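Local coordinates for protein probable enoyl-CoA hydratase/isomerase (Pseudomonas aeruginosa, PDB 7BOR) that binds coenzyme A in a crotonase fold and probably acts as a delta(3)-delta(2)-enoyl-CoA isomerase, at residues A[15-18]-A[19-23]; A[67-71]-A[72-76]. One frame throughout, in Å; residues are numbered along the deposited sequence.

In the fold
Contact 1, at the end of strand 13-18, and contact 2, at the end of helix 66-71, lie along one coenzyme A molecule without touching each other: their centres are 20 Å apart and their nearest atoms about 6 Å. Residues 19-23 of contact 1 bring Asp22 and Lys23 to the 3'-phosphorylated ribose, whereas the side chain of Phe69 in contact 2 comes within about 4 Å of the ligand. Asp65, itself a CoA-binding residue, joins the two. Its OD2 forms a salt bridge with Arg20 of contact 1, and its OD1 accepts a hydrogen bond from the backbone N of Asp68 in contact 2, at the first turn of helix 66-71.

Contact 1 of 2, residues A[15-18]-A[19-23]; sequences TLRL and DRQDK. With COA (coenzyme A), chain C.
With CG anti to the backbone N (chi1 162°) and a bend at chi2, Arg17 carries its guanidinium forward along the chain, where the side chain of Gln21, also bent at chi2, meets it at about a right angle. The amide end of Gln21 lies at the guanidinium edge, the two planes 82° apart. Asp19 adds only a loose charge attraction: its OD1 is 4.3 Å from Arg17 NH1, well out of the guanidinium plane, while OD2 forms a salt bridge with Arg6. Beyond Asp19 the chain turns tightly, Lys23 N donating to Arg20 O at 3.0 Å. Lys23 CG sits 3.5 Å above the centre of the Arg20 guanidinium, which is held by a salt bridge to Asp65 and a hydrogen bond to Ala26 O. The lysine then runs past the ribose. Its methylene CE comes closest, 3.2 Å from O9A of the coenzyme A 3'-phosphate; the ammonium, with NZ 3.9 Å from O9A, probably adds a general electrostatic attraction. The contact thus joins sheet to ligand pocket: strand 13-18 lies between antiparallel strand 5-9 and parallel strand 50-54, with Leu18 packed against Ile5 and Met35 of helix 29-44.

Contact 2 of 2, residues A[67-71]-A[72-76]; sequences LDFLE and QPPSL
Phe69 and Pro74 form the close apolar part of this helix end. Their side chains cross at about a right angle, Phe69 CD1 lying 3.9 Å from Pro74 CD, and CE1 about equally near both CG and CD of the proline; the pyrrolidine approaches the aromatic ring obliquely. Leu233 of helix 200-233 touches both residues, and Leu242 of helix 236-245 also packs on Phe69, which is thereby buried. The backbone is joined by one hydrogen bond across the contact. Gln72 N donates to Asp68 O at 3.1 Å with an N-H...O angle of 149°, a moderately bent helical i to i+4 bond, the donor tilted from the carbonyl plane. The next turn cannot be made the same way, because Pro73 has no N-H to offer Phe69 O; instead its CG rests 3.6 Å from that oxygen. Gln72, in an extended conformation suited to a residue before proline, starts the departure from the helix.

The opposite character prevails at Glu71 and Gln72, whose exposed, extended side chains lead away from the contact. Gln72 has CG anti to its own N (chi1 173°), which takes its amide outward, and it touches a crystal neighbour.

This is a helix C-terminus where Pro73 prevents the next i to i+4 bond and Pro74 packs on Phe69. The helix begins at Ile66, directly after the CoA-binding loop residues Ser62, Asn64 and Asp65; Ser62 O, Asn64 O and Ile66 N hydrogen-bond coenzyme A. As in other crotonase-fold enzymes, the loop before the helix probably contributes to the oxyanion hole.

Contact 1 of 2, residues A[15-18]-A[19-23]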
ATOM      1  N   THR A  15       0.238  -7.231  13.458  1.00 42.40           N
ATOM      2  CA  THR A  15       0.890  -6.004  13.034  1.00 49.77           C
ATOM      3  C   THR A  15       2.101  -6.308  12.157  1.00 48.89           C
ATOM      4  O   THR A  15       3.067  -6.926  12.626  1.00 46.38           O
ATOM      5  CB  THR A  15       1.322  -5.190  14.252  1.00 43.69           C
ATOM      6  OG1 THR A  15       0.162  -4.793  14.987  1.00 48.36           O
ATOM      7  CG2 THR A  15       2.096  -3.955  13.815  1.00 42.58           C
ATOM      8  N   LEU A  16       2.059  -5.842  10.895  1.00 46.00           N
ATOM      9  CA  LEU A  16       3.201  -5.897   9.976  1.00 39.41           C
ATOM     10  C   LEU A  16       3.930  -4.554  10.022  1.00 40.99           C
ATOM     11  O   LEU A  16       3.382  -3.523   9.616  1.00 33.97           O
ATOM     12  CB  LEU A  16       2.745  -6.229   8.567  1.00 38.90           C
ATOM     13  CG  LEU A  16       1.850  -7.459   8.438  1.00 45.39           C
ATOM     14  CD1 LEU A  16       1.413  -7.676   6.991  1.00 45.30           C
ATOM     15  CD2 LEU A  16       2.540  -8.698   9.003  1.00 48.58           C
ATOM     16  N   ARG A  17       5.160  -4.562  10.518  1.00 35.46           N
ATOM     17  CA  ARG A  17       5.908  -3.343  10.779  1.00 39.84           C
ATOM     18  C   ARG A  17       7.148  -3.341   9.886  1.00 44.62           C
ATOM     19  O   ARG A  17       8.122  -4.044  10.157  1.00 44.88           O
ATOM     20  CB  ARG A  17       6.271  -3.239  12.266  1.00 46.54           C
ATOM     21  CG  ARG A  17       7.430  -2.240  12.634  1.00 49.85           C
ATOM     22  CD  ARG A  17       6.952  -0.957  13.353  1.00 52.55           C
ATOM     23  NE  ARG A  17       8.033  -0.142  13.948  1.00 54.99           N
ATOM     24  CZ  ARG A  17       9.022   0.455  13.261  1.00 54.52           C
ATOM     25  NH1 ARG A  17       9.119   0.310  11.946  1.00 52.84           N
ATOM     26  NH2 ARG A  17       9.938   1.198  13.883  1.00 54.60           N
ATOM     27  N   LEU A  18       7.123  -2.525   8.836  1.00 40.23           N
ATOM     28  CA  LEU A  18       8.281  -2.312   7.975  1.00 40.98           C
ATOM     29  C   LEU A  18       9.458  -1.764   8.771  1.00 43.66           C
ATOM     30  O   LEU A  18       9.370  -0.687   9.365  1.00 39.18           O
ATOM     31  CB  LEU A  18       7.883  -1.341   6.854  1.00 39.66           C
ATOM     32  CG  LEU A  18       7.129  -1.893   5.625  1.00 43.90           C
ATOM     33  CD1 LEU A  18       5.989  -2.833   5.912  1.00 42.28           C
ATOM     34  CD2 LEU A  18       6.622  -0.745   4.708  1.00 40.97           C
ATOM     35  N   ASP A  19      10.576  -2.485   8.778  1.00 48.59           N
ATOM     36  CA  ASP A  19      11.745  -2.069   9.568  1.00 47.60           C
ATOM     37  C   ASP A  19      13.003  -2.077   8.692  1.00 50.15           C
ATOM     38  O   ASP A  19      13.817  -3.004   8.762  1.00 50.84           O
ATOM     39  CB  ASP A  19      11.922  -2.965  10.832  1.00 53.19           C
ATOM     40  CG  ASP A  19      12.673  -2.238  11.985  1.00 60.26           C
ATOM     41  OD1 ASP A  19      13.138  -1.082  11.808  1.00 54.64           O
ATOM     42  OD2 ASP A  19      12.775  -2.837  13.081  1.00 67.95           O
ATOM     43  N   ARG A  20      13.176  -1.014   7.909  1.00 41.78           N
ATOM     44  CA  ARG A  20      14.334  -0.834   7.026  1.00 46.68           C
ATOM     45  C   ARG A  20      14.589   0.673   6.942  1.00 45.05           C
ATOM     46  O   ARG A  20      14.556   1.285   5.880  1.00 48.15           O
ATOM     47  CB  ARG A  20      14.103  -1.475   5.669  1.00 48.66           C
ATOM     48  CG  ARG A  20      15.316  -1.454   4.708  1.00 44.03           C
ATOM     49  CD  ARG A  20      15.059  -2.307   3.482  1.00 41.21           C
ATOM     50  NE  ARG A  20      16.247  -2.414   2.616  1.00 44.75           N
ATOM     51  CZ  ARG A  20      16.312  -2.049   1.336  1.00 47.05           C
ATOM     52  NH1 ARG A  20      15.243  -1.567   0.713  1.00 38.03           N
ATOM     53  NH2 ARG A  20      17.449  -2.183   0.660  1.00 42.31           N
ATOM     54  N   GLN A  21      14.855   1.295   8.089  1.00 42.80           N
ATOM     55  CA  GLN A  21      14.802   2.750   8.184  1.00 43.85           C
ATOM     56  C   GLN A  21      15.904   3.405   7.365  1.00 47.36           C
ATOM     57  O   GLN A  21      15.678   4.439   6.735  1.00 47.84           O
ATOM     58  CB  GLN A  21      14.867   3.172   9.658  1.00 49.11           C
ATOM     59  CG  GLN A  21      13.789   2.497  10.561  1.00 53.19           C
ATOM     60  CD  GLN A  21      12.346   2.778  10.102  1.00 56.38           C
ATOM     61  OE1 GLN A  21      11.523   1.845   9.973  1.00 54.10           O
ATOM     62  NE2 GLN A  21      12.035   4.073   9.855  1.00 49.71           N
ATOM     63  N   ASP A  22      17.093   2.808   7.334  1.00 46.56           N
ATOM     64  CA  ASP A  22      18.182   3.337   6.518  1.00 45.48           C
ATOM     65  C   ASP A  22      17.799   3.507   5.048  1.00 44.62           C
ATOM     66  O   ASP A  22      18.415   4.323   4.357  1.00 48.55           O
ATOM     67  CB  ASP A  22      19.404   2.403   6.660  1.00 47.73           C
ATOM     68  CG  ASP A  22      19.002   0.881   6.684  1.00 60.26           C
ATOM     69  OD1 ASP A  22      18.017   0.496   7.393  1.00 58.52           O
ATOM     70  OD2 ASP A  22      19.662   0.070   5.985  1.00 60.57           O
ATOM     71  N   LYS A  23      16.822   2.756   4.549  1.00 46.77           N
ATOM     72  CA  LYS A  23      16.410   2.866   3.157  1.00 45.61           C
ATOM     73  C   LYS A  23      14.991   3.415   3.030  1.00 42.70           C
ATOM     74  O   LYS A  23      14.316   3.175   2.034  1.00 41.34           O
ATOM     75  CB  LYS A  23      16.528   1.512   2.459  1.00 44.82           C
ATOM     76  CG  LYS A  23      17.980   1.012   2.284  1.00 51.46           C
ATOM     77  CD  LYS A  23      18.875   2.120   1.716  1.00 54.15           C
ATOM     78  CE  LYS A  23      20.330   1.678   1.470  1.00 59.50           C
ATOM     79  NZ  LYS A  23      20.475   0.878   0.231  1.00 58.84           N
TER
HETATM   80  N1A COA C 301      14.800   2.348  -3.473  1.00 39.74           N
HETATM   81  C2A COA C 301      16.121   2.163  -3.195  1.00 46.38           C
HETATM   82  N3A COA C 301      16.776   2.951  -2.290  1.00 42.56           N
HETATM   83  C4A COA C 301      16.053   3.902  -1.676  1.00 50.01           C
HETATM   84  C5A COA C 301      14.743   4.101  -1.933  1.00 47.55           C
HETATM   85  C6A COA C 301      14.107   3.302  -2.860  1.00 40.25           C
HETATM   86  N6A COA C 301      12.692   3.362  -3.255  1.00 38.35           N
HETATM   87  N7A COA C 301      14.289   5.134  -1.170  1.00 46.91           N
HETATM   88  C8A COA C 301      15.318   5.600  -0.428  1.00 52.42           C
HETATM   89  N9A COA C 301      16.350   4.840  -0.779  1.00 50.98           N
HETATM   90  C1B COA C 301      17.641   5.062  -0.096  1.00 54.33           C
HETATM   91  C2B COA C 301      18.539   6.246  -0.729  1.00 56.91           C
HETATM   92  O2B COA C 301      19.117   5.752  -2.002  1.00 53.67           O
HETATM   93  C3B COA C 301      19.380   6.427   0.249  1.00 58.38           C
HETATM   94  O3B COA C 301      20.398   5.342   0.277  1.00 60.63           O
HETATM   95  P3B COA C 301      21.848   5.526   0.985  1.00 68.58           P
HETATM   96  O7A COA C 301      21.730   6.279   2.295  1.00 68.59           O
HETATM   97  O8A COA C 301      22.718   6.277   0.013  1.00 60.32           O
HETATM   98  O9A COA C 301      22.373   4.152   1.275  1.00 66.88           O
HETATM   99  C4B COA C 301      18.593   6.266   1.574  1.00 53.87           C
HETATM  100  O4B COA C 301      17.459   5.293   1.185  1.00 56.24           O
HETATM  101  C5B COA C 301      18.043   7.464   2.084  1.00 53.87           C
HETATM  102  O5B COA C 301      17.114   7.877   1.134  1.00 53.17           O
HETATM  103  P1A COA C 301      17.048   9.461   0.740  1.00 56.63           P
HETATM  104  O1A COA C 301      16.355   9.681  -0.590  1.00 55.96           O
HETATM  105  O2A COA C 301      18.401  10.135   0.698  1.00 58.78           O
HETATM  106  O3A COA C 301      16.202  10.138   1.982  1.00 57.37           O
HETATM  107  P2A COA C 301      15.284  11.465   1.636  1.00 55.48           P
HETATM  108  O4A COA C 301      14.762  12.003   2.964  1.00 51.06           O
HETATM  109  O5A COA C 301      16.197  12.384   0.881  1.00 54.72           O
HETATM  110  O6A COA C 301      14.051  11.085   0.587  1.00 46.27           O
HETATM  111  CBP COA C 301      12.103   9.950  -0.228  1.00 47.46           C
HETATM  112  CCP COA C 301      12.925  10.325   1.058  1.00 49.84           C
HETATM  113  CDP COA C 301      11.132   8.762   0.105  1.00 40.58           C
HETATM  114  CEP COA C 301      11.281  11.168  -0.719  1.00 42.18           C
HETATM  115  CAP COA C 301      13.208   9.585  -1.272  1.00 46.66           C
HETATM  116  OAP COA C 301      14.014   8.604  -0.694  1.00 44.37           O
HETATM  117  C9P COA C 301      12.642   9.006  -2.568  1.00 50.46           C
HETATM  118  O9P COA C 301      12.105   9.686  -3.392  1.00 50.98           O
HETATM  119  N8P COA C 301      12.834   7.550  -2.743  1.00 47.67           N
HETATM  120  C7P COA C 301      12.338   6.844  -3.927  1.00 46.83           C
HETATM  121  C6P COA C 301      10.792   6.982  -4.057  1.00 41.58           C
HETATM  122  C5P COA C 301      10.406   6.165  -5.331  1.00 40.81           C
HETATM  123  O5P COA C 301      10.612   6.563  -6.425  1.00 38.19           O
HETATM  124  N4P COA C 301       9.765   4.878  -5.128  1.00 39.72           N
HETATM  125  C3P COA C 301       9.436   4.063  -6.271  1.00 44.58           C
HETATM  126  C2P COA C 301       8.166   4.547  -6.920  1.00 43.39           C
HETATM  127  S1P COA C 301       7.922   3.387  -8.285  1.00 57.94           S

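Contact 2 of 2, residues A[67-71]-A[72-76]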
ATOM      1  N   LEU A  67      16.715  -0.398  -6.889  1.00 42.04           N
ATOM      2  CA  LEU A  67      17.743  -1.355  -7.292  1.00 49.63           C
ATOM      3  C   LEU A  67      17.129  -2.662  -7.744  1.00 49.10           C
ATOM      4  O   LEU A  67      17.529  -3.228  -8.767  1.00 50.31           O
ATOM      5  CB  LEU A  67      18.702  -1.629  -6.134  1.00 50.56           C
ATOM      6  CG  LEU A  67      19.811  -0.606  -5.916  1.00 50.65           C
ATOM      7  CD1 LEU A  67      20.870  -1.216  -5.019  1.00 53.25           C
ATOM      8  CD2 LEU A  67      20.415  -0.201  -7.228  1.00 55.91           C
ATOM      9  N   ASP A  68      16.169  -3.179  -6.970  1.00 43.85           N
ATOM     10  CA  ASP A  68      15.464  -4.372  -7.398  1.00 47.29           C
ATOM     11  C   ASP A  68      14.837  -4.157  -8.764  1.00 47.28           C
ATOM     12  O   ASP A  68      14.894  -5.041  -9.626  1.00 44.78           O
ATOM     13  CB  ASP A  68      14.407  -4.761  -6.371  1.00 44.98           C
ATOM     14  CG  ASP A  68      15.001  -5.442  -5.153  1.00 51.14           C
ATOM     15  OD1 ASP A  68      16.098  -5.014  -4.682  1.00 53.58           O
ATOM     16  OD2 ASP A  68      14.341  -6.382  -4.654  1.00 46.45           O
ATOM     17  N   PHE A  69      14.257  -2.973  -8.985  1.00 42.37           N
ATOM     18  CA  PHE A  69      13.617  -2.677 -10.265  1.00 48.36           C
ATOM     19  C   PHE A  69      14.628  -2.681 -11.402  1.00 46.90           C
ATOM     20  O   PHE A  69      14.322  -3.134 -12.513  1.00 46.26           O
ATOM     21  CB  PHE A  69      12.915  -1.315 -10.214  1.00 39.41           C
ATOM     22  CG  PHE A  69      11.470  -1.393  -9.863  1.00 44.47           C
ATOM     23  CD1 PHE A  69      10.836  -2.629  -9.717  1.00 40.31           C
ATOM     24  CD2 PHE A  69      10.729  -0.241  -9.685  1.00 42.20           C
ATOM     25  CE1 PHE A  69       9.494  -2.719  -9.415  1.00 45.51           C
ATOM     26  CE2 PHE A  69       9.394  -0.322  -9.354  1.00 36.53           C
ATOM     27  CZ  PHE A  69       8.772  -1.562  -9.230  1.00 39.97           C
ATOM     28  N   LEU A  70      15.821  -2.175 -11.137  1.00 41.77           N
ATOM     29  CA  LEU A  70      16.848  -2.020 -12.155  1.00 46.04           C
ATOM     30  C   LEU A  70      17.565  -3.337 -12.436  1.00 50.16           C
ATOM     31  O   LEU A  70      17.811  -3.662 -13.597  1.00 49.82           O
ATOM     32  CB  LEU A  70      17.849  -0.961 -11.704  1.00 37.69           C
ATOM     33  CG  LEU A  70      17.375   0.481 -11.908  1.00 48.08           C
ATOM     34  CD1 LEU A  70      18.238   1.462 -11.099  1.00 44.47           C
ATOM     35  CD2 LEU A  70      17.360   0.862 -13.404  1.00 41.90           C
ATOM     36  N   GLU A  71      17.904  -4.104 -11.392  0.84 48.57           N
ATOM     37  CA  GLU A  71      18.715  -5.303 -11.559  0.84 51.90           C
ATOM     38  C   GLU A  71      17.898  -6.482 -12.048  0.84 59.11           C
ATOM     39  O   GLU A  71      18.419  -7.335 -12.778  0.84 67.49           O
ATOM     40  CB  GLU A  71      19.387  -5.710 -10.250  0.84 51.67           C
ATOM     41  CG  GLU A  71      20.562  -4.857  -9.855  0.84 56.19           C
ATOM     42  CD  GLU A  71      21.148  -5.279  -8.526  0.84 57.31           C
ATOM     43  OE1 GLU A  71      20.660  -6.286  -7.947  0.84 59.00           O
ATOM     44  OE2 GLU A  71      22.101  -4.613  -8.079  0.84 59.66           O
ATOM     45  N   GLN A  72      16.634  -6.555 -11.656  1.00 56.84           N
ATOM     46  CA  GLN A  72      15.794  -7.726 -11.926  1.00 60.62           C
ATOM     47  C   GLN A  72      14.374  -7.257 -12.111  1.00 57.71           C
ATOM     48  O   GLN A  72      13.519  -7.398 -11.203  1.00 60.84           O
ATOM     49  CB  GLN A  72      15.937  -8.755 -10.799  1.00 59.11           C
ATOM     50  CG  GLN A  72      14.998  -9.959 -10.835  1.00 59.87           C
ATOM     51  CD  GLN A  72      15.354 -10.986  -9.753  1.00 58.35           C
ATOM     52  OE1 GLN A  72      16.494 -11.008  -9.258  1.00 67.40           O
ATOM     53  NE2 GLN A  72      14.394 -11.833  -9.381  1.00 48.01           N
ATOM     54  N   PRO A  73      14.030  -6.679 -13.259  1.00 56.71           N
ATOM     55  CA  PRO A  73      12.671  -6.181 -13.503  1.00 51.50           C
ATOM     56  C   PRO A  73      11.645  -7.300 -13.358  1.00 57.76           C
ATOM     57  O   PRO A  73      11.609  -8.231 -14.178  1.00 54.81           O
ATOM     58  CB  PRO A  73      12.712  -5.656 -14.944  1.00 57.99           C
ATOM     59  CG  PRO A  73      14.161  -5.474 -15.263  1.00 54.97           C
ATOM     60  CD  PRO A  73      14.896  -6.513 -14.456  1.00 56.27           C
ATOM     61  N   PRO A  74      10.773  -7.210 -12.351  0.99 54.68           N
ATOM     62  CA  PRO A  74       9.767  -8.251 -12.159  0.99 52.46           C
ATOM     63  C   PRO A  74       8.637  -8.129 -13.172  0.99 57.67           C
ATOM     64  O   PRO A  74       8.234  -7.022 -13.551  0.99 56.88           O
ATOM     65  CB  PRO A  74       9.264  -7.989 -10.729  0.99 53.67           C
ATOM     66  CG  PRO A  74       9.328  -6.495 -10.595  0.99 55.92           C
ATOM     67  CD  PRO A  74      10.531  -6.050 -11.459  0.99 55.93           C
ATOM     68  N   SER A  75       8.166  -9.298 -13.644  0.82 52.43           N
ATOM     69  CA  SER A  75       6.800  -9.433 -14.142  0.82 50.21           C
ATOM     70  C   SER A  75       5.848  -9.276 -12.965  0.82 51.51           C
ATOM     71  O   SER A  75       5.897 -10.076 -12.025  0.82 48.82           O
ATOM     72  CB  SER A  75       6.583 -10.797 -14.794  0.82 51.53           C
ATOM     73  OG  SER A  75       5.193 -11.136 -14.841  0.82 51.53           O
ATOM     74  N   LEU A  76       4.995  -8.245 -12.996  1.00 45.47           N
ATOM     75  CA  LEU A  76       4.209  -7.950 -11.810  1.00 44.61           C
ATOM     76  C   LEU A  76       3.360  -9.146 -11.403  1.00 46.75           C
ATOM     77  O   LEU A  76       3.353  -9.518 -10.230  1.00 52.70           O
ATOM     78  CB  LEU A  76       3.352  -6.704 -12.025  1.00 48.98           C
ATOM     79  CG  LEU A  76       3.919  -5.503 -11.268  1.00 44.82           C
ATOM     80  CD1 LEU A  76       5.365  -5.259 -11.728  1.00 46.23           C
ATOM     81  CD2 LEU A  76       3.079  -4.253 -11.460  1.00 45.38           C
TER